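Nicotinate phosphoribosyltransferase (Vibrio cholerae, PDB 4HL7) probably catalyses the ATP-dependent joining of nicotinate to 5-phosphoribosyl 1-diphosphate, giving nicotinate mononucleotide for NAD(+) synthesis. Local coordinates at residues L16-A21 / T213-F218; I24-A29 / D127-E132. All blocks are in the same frame, centred on the assembly; numbering follows the deposited sequence.

Interaction 1: L16-A21 / T213-F218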
# COMPACT_ATOMS: atom_id res chain seq x y z
N LEU A 16 13.12 -1.28 -11.40
CA LEU A 16 12.02 -0.30 -11.22
C LEU A 16 10.66 -0.99 -11.26
O LEU A 16 9.61 -0.32 -11.21
CB LEU A 16 12.10 0.83 -12.27
CG LEU A 16 13.14 1.96 -12.06
CD1 LEU A 16 12.99 3.03 -13.14
CD2 LEU A 16 13.06 2.60 -10.66
N LEU A 17 10.66 -2.33 -11.38
CA LEU A 17 9.41 -3.11 -11.17
C LEU A 17 9.28 -3.63 -9.71
O LEU A 17 8.21 -4.17 -9.31
CB LEU A 17 9.38 -4.32 -12.15
CG LEU A 17 9.23 -3.95 -13.64
CD1 LEU A 17 9.12 -5.25 -14.45
CD2 LEU A 17 7.99 -3.07 -13.84
N ASP A 18 10.36 -3.46 -8.93
CA ASP A 18 10.39 -3.88 -7.53
C ASP A 18 9.65 -2.89 -6.64
O ASP A 18 10.28 -2.15 -5.83
CB ASP A 18 11.85 -4.00 -7.07
CG ASP A 18 12.00 -4.64 -5.70
OD1 ASP A 18 11.03 -5.19 -5.15
OD2 ASP A 18 13.10 -4.53 -5.14
N LEU A 19 8.33 -2.85 -6.81
CA LEU A 19 7.45 -1.91 -6.16
C LEU A 19 6.03 -2.42 -6.28
O LEU A 19 5.80 -3.40 -7.04
CB LEU A 19 7.58 -0.48 -6.78
CG LEU A 19 7.79 -0.31 -8.30
CD1 LEU A 19 6.56 -0.73 -9.09
CD2 LEU A 19 8.10 1.18 -8.56
N ASP A 20 5.08 -1.77 -5.58
CA ASP A 20 3.65 -2.21 -5.71
C ASP A 20 3.15 -1.84 -7.08
O ASP A 20 3.27 -0.70 -7.51
CB ASP A 20 2.79 -1.55 -4.64
CG ASP A 20 3.03 -2.16 -3.22
OD1 ASP A 20 3.58 -3.29 -3.10
OD2 ASP A 20 2.60 -1.49 -2.25
N ALA A 21 2.49 -2.80 -7.75
CA ALA A 21 2.06 -2.65 -9.11
C ALA A 21 1.13 -1.48 -9.25
O ALA A 21 1.13 -0.81 -10.31
CB ALA A 21 1.35 -3.93 -9.53
N THR A 213 0.68 -11.37 -6.21
CA THR A 213 1.54 -10.48 -5.39
C THR A 213 1.40 -9.09 -5.95
O THR A 213 1.16 -8.92 -7.14
CB THR A 213 3.02 -10.93 -5.45
OG1 THR A 213 3.83 -9.94 -4.83
CG2 THR A 213 3.51 -11.10 -6.90
N SER A 214 1.50 -8.07 -5.08
CA SER A 214 1.50 -6.71 -5.59
C SER A 214 2.83 -6.30 -6.25
O SER A 214 2.87 -5.31 -6.94
CB SER A 214 1.16 -5.70 -4.48
OG SER A 214 2.19 -5.79 -3.51
N ASN A 215 3.90 -7.09 -6.04
CA ASN A 215 5.19 -6.71 -6.53
C ASN A 215 5.39 -7.16 -8.02
O ASN A 215 5.41 -8.35 -8.29
CB ASN A 215 6.26 -7.31 -5.61
CG ASN A 215 7.66 -6.81 -5.92
OD1 ASN A 215 8.17 -7.01 -7.02
ND2 ASN A 215 8.26 -6.11 -4.97
N TYR A 216 5.55 -6.20 -8.94
CA TYR A 216 5.70 -6.55 -10.38
C TYR A 216 6.97 -7.39 -10.60
O TYR A 216 6.97 -8.40 -11.37
CB TYR A 216 5.79 -5.26 -11.25
CG TYR A 216 4.46 -4.82 -11.86
CD1 TYR A 216 3.60 -5.77 -12.41
CD2 TYR A 216 4.10 -3.47 -11.91
CE1 TYR A 216 2.37 -5.38 -13.00
CE2 TYR A 216 2.89 -3.05 -12.49
CZ TYR A 216 2.04 -4.01 -13.07
OH TYR A 216 0.81 -3.63 -13.64
N HIS A 217 8.06 -6.96 -9.99
CA HIS A 217 9.34 -7.67 -10.16
C HIS A 217 9.28 -9.13 -9.78
O HIS A 217 9.79 -10.03 -10.52
CB HIS A 217 10.45 -6.97 -9.37
CG HIS A 217 11.81 -7.60 -9.55
ND1 HIS A 217 12.68 -7.17 -10.47
CD2 HIS A 217 12.42 -8.66 -8.90
CE1 HIS A 217 13.80 -7.91 -10.42
NE2 HIS A 217 13.65 -8.81 -9.46
N PHE A 218 8.66 -9.40 -8.65
CA PHE A 218 8.53 -10.79 -8.14
C PHE A 218 7.37 -11.52 -8.83
O PHE A 218 7.44 -12.72 -8.96
CB PHE A 218 8.40 -10.80 -6.59
CG PHE A 218 9.69 -10.45 -5.88
CD1 PHE A 218 10.88 -11.11 -6.23
CD2 PHE A 218 9.73 -9.45 -4.89
CE1 PHE A 218 12.11 -10.74 -5.65
CE2 PHE A 218 10.93 -9.12 -4.29
CZ PHE A 218 12.12 -9.75 -4.66
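Two backbones meet at L17-A21 and S214-H217 through a single bridge between D20 and N215, with H217 N donating to L17 O and A21 N to S214 O at 2.7 Å. One partner is the loop leading into helix 21-33; the other is the turn from strand 210-213, an outermost strand of the parallel sheet in the TIM-barrel-like family region, into helix 216-222. N215 is the N-cap of that helix: its OD1 accepts from F218 N, which sits above the carbonyl plane. ND2 of the same amide donates to D18 OD1 at 2.9 Å, a nearly straight bond (168°) lying in the amide plane, although the carboxylate and amide planes are turned against each other. D18 reaches it with CG anti to its backbone N (chi1 -171°), and R189 forms a salt bridge to the same oxygen. Farther along, S214 OG meets D20 OD1 from above the carboxylate plane, while D20 OD2 pairs with R187. Each of the two buried carboxylates thus has a neutral donor and an arginine as partners.

The apolar side belongs to Y216. L17 lies against it, CB to CB at 3.8 Å, and the Y216 hydroxyl is hydrogen-bonded to N25 of helix 21-33. A CH-pi contact finishes the join: A21 CB stands over one ring face of Y216, 3.5 Å from the centroid and 14° off the ring normal.

Interaction 2: I24-A29 / D127-E132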
# COMPACT_ATOMS: atom_id res chain seq x y z
N ILE A 24 2.68 1.93 -10.51
CA ILE A 24 2.82 2.08 -11.96
C ILE A 24 1.46 2.25 -12.62
O ILE A 24 1.27 3.07 -13.56
CB ILE A 24 3.61 0.87 -12.58
CG1 ILE A 24 5.12 1.07 -12.29
CG2 ILE A 24 3.41 0.80 -14.13
CD1 ILE A 24 6.02 -0.04 -12.87
N ASN A 25 0.49 1.47 -12.15
CA ASN A 25 -0.81 1.59 -12.74
C ASN A 25 -1.40 3.00 -12.55
O ASN A 25 -1.87 3.62 -13.52
CB ASN A 25 -1.72 0.49 -12.20
CG ASN A 25 -1.21 -0.88 -12.51
OD1 ASN A 25 -0.27 -1.07 -13.34
ND2 ASN A 25 -1.78 -1.89 -11.80
N MSE A 26 -1.33 3.53 -11.32
CA MSE A 26 -1.82 4.85 -11.03
C MSE A 26 -0.96 5.86 -11.78
O MSE A 26 -1.47 6.87 -12.24
CB MSE A 26 -1.77 5.07 -9.52
CG MSE A 26 -2.56 6.25 -9.10
SE MSE A 26 -2.64 6.04 -7.12
CE MSE A 26 -2.93 4.52 -6.61
N MSE A 27 0.32 5.57 -11.98
CA MSE A 27 1.12 6.51 -12.80
C MSE A 27 0.56 6.66 -14.20
O MSE A 27 0.59 7.76 -14.80
CB MSE A 27 2.57 5.98 -12.86
CG MSE A 27 3.47 7.02 -13.56
SE MSE A 27 5.27 6.19 -13.59
CE MSE A 27 6.36 7.48 -14.59
N GLN A 28 0.07 5.57 -14.78
CA GLN A 28 -0.62 5.70 -16.07
C GLN A 28 -1.82 6.61 -16.01
O GLN A 28 -2.04 7.44 -16.95
CB GLN A 28 -1.01 4.36 -16.73
CG GLN A 28 -2.03 4.63 -17.88
CD GLN A 28 -2.20 3.48 -18.78
OE1 GLN A 28 -1.22 3.01 -19.39
NE2 GLN A 28 -3.42 2.97 -18.86
N ALA A 29 -2.63 6.49 -14.96
CA ALA A 29 -3.85 7.30 -14.90
C ALA A 29 -3.51 8.77 -14.71
O ALA A 29 -4.11 9.68 -15.30
CB ALA A 29 -4.79 6.84 -13.77
N ASP A 127 5.87 12.00 -11.83
CA ASP A 127 7.29 11.74 -11.67
C ASP A 127 7.72 11.32 -10.27
O ASP A 127 8.86 10.81 -10.08
CB ASP A 127 8.06 12.90 -12.17
CG ASP A 127 7.84 13.09 -13.71
OD1 ASP A 127 8.22 14.10 -14.19
OD2 ASP A 127 7.23 12.21 -14.37
N THR A 128 6.81 11.47 -9.32
CA THR A 128 7.14 11.17 -7.89
C THR A 128 6.35 9.98 -7.34
O THR A 128 6.69 9.48 -6.26
CB THR A 128 7.00 12.37 -6.95
OG1 THR A 128 5.65 12.84 -6.91
CG2 THR A 128 7.99 13.53 -7.33
N ILE A 129 5.29 9.58 -8.05
CA ILE A 129 4.40 8.55 -7.49
C ILE A 129 5.14 7.21 -7.24
O ILE A 129 4.82 6.49 -6.31
CB ILE A 129 3.11 8.33 -8.32
CG1 ILE A 129 2.21 7.28 -7.60
CG2 ILE A 129 3.42 7.84 -9.70
CD1 ILE A 129 0.78 7.36 -7.96
N LEU A 130 6.15 6.89 -8.05
CA LEU A 130 6.86 5.65 -7.83
C LEU A 130 7.78 5.60 -6.60
O LEU A 130 8.21 4.50 -6.23
CB LEU A 130 7.65 5.21 -9.08
CG LEU A 130 6.84 5.04 -10.38
CD1 LEU A 130 7.76 4.49 -11.46
CD2 LEU A 130 5.60 4.18 -10.16
N TYR A 131 8.12 6.75 -6.02
CA TYR A 131 9.07 6.76 -4.88
C TYR A 131 8.58 5.95 -3.71
O TYR A 131 9.34 5.27 -3.09
CB TYR A 131 9.36 8.18 -4.33
CG TYR A 131 10.46 8.95 -5.07
CD1 TYR A 131 10.17 10.08 -5.81
CD2 TYR A 131 11.76 8.52 -5.01
CE1 TYR A 131 11.15 10.79 -6.48
CE2 TYR A 131 12.77 9.21 -5.68
CZ TYR A 131 12.48 10.33 -6.39
OH TYR A 131 13.49 11.03 -7.02
N GLU A 132 7.29 6.11 -3.38
CA GLU A 132 6.77 5.65 -2.08
C GLU A 132 7.30 4.30 -1.62
O GLU A 132 7.88 4.23 -0.50
CB GLU A 132 5.20 5.61 -2.12
CG GLU A 132 4.58 4.98 -0.88
CD GLU A 132 3.06 5.04 -0.91
OE1 GLU A 132 2.53 5.80 -1.72
OE2 GLU A 132 2.44 4.36 -0.05
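M27 runs out fully extended toward L130, its chi1, chi2 and chi3 all near 180°, and this straight chain carries SE to 3.7 Å from L130 CD1. L130 meets it with CG beside its own backbone N (chi1 -57°); the two side chains cross at about a right angle, and selenium also lies close to the branch carbon CG. The other methyl of L130 serves I24: CD2 comes within 3.8 Å of I24 CG1 and slightly closer still to that residue's backbone N. One leucine therefore spans nearly a turn of helix 21-33, a methyl for each of two residues three positions apart.

I129 divides its branches in a similar way. Its CG2 rests on the root of M27, 3.8 Å from CB, while the longer arm carries CD1 to M26 CG at 3.7 Å. M26 is bent at chi3 (-43°), its selenium stays beside that same I129 methyl, and the M26 and I129 side chains cross at about a right angle. Both methionines are selenomethionines in this crystal.

All five touching residues are buried, and every contact among these side chains is apolar. Polar ties lie at the border: K23 NZ donates to I129 O and forms a salt bridge with E132, whose other oxygen pairs with R187. Beyond the pair, E233 of helix 232-241 touches both M26 and I129, and F98 lies against L130. What results is a small hydrophobic core in the NAPRTase N-terminal family region, where one face of helix 21-33 packs on the short link between helices 125-128 and 131-147.

From the N terminus, the chain first passes 16-21, runs straight into helix 21-33 and reaches 24-29. Segment 127-132 returns to that helix after 97 intervening residues, closing the smaller loop of interaction 2; the larger loop of interaction 1 closes only at 213-218, so the first lies wholly within the second. Interaction 2 stays inside the N-terminal family region, whereas interaction 1 joins that region to the barrel-like one. Their centres are about 12 Å apart, and they touch directly: besides the tyrosine-asparagine tie between them, I24 CD1 packs on L17 CD2 and L19 CD1.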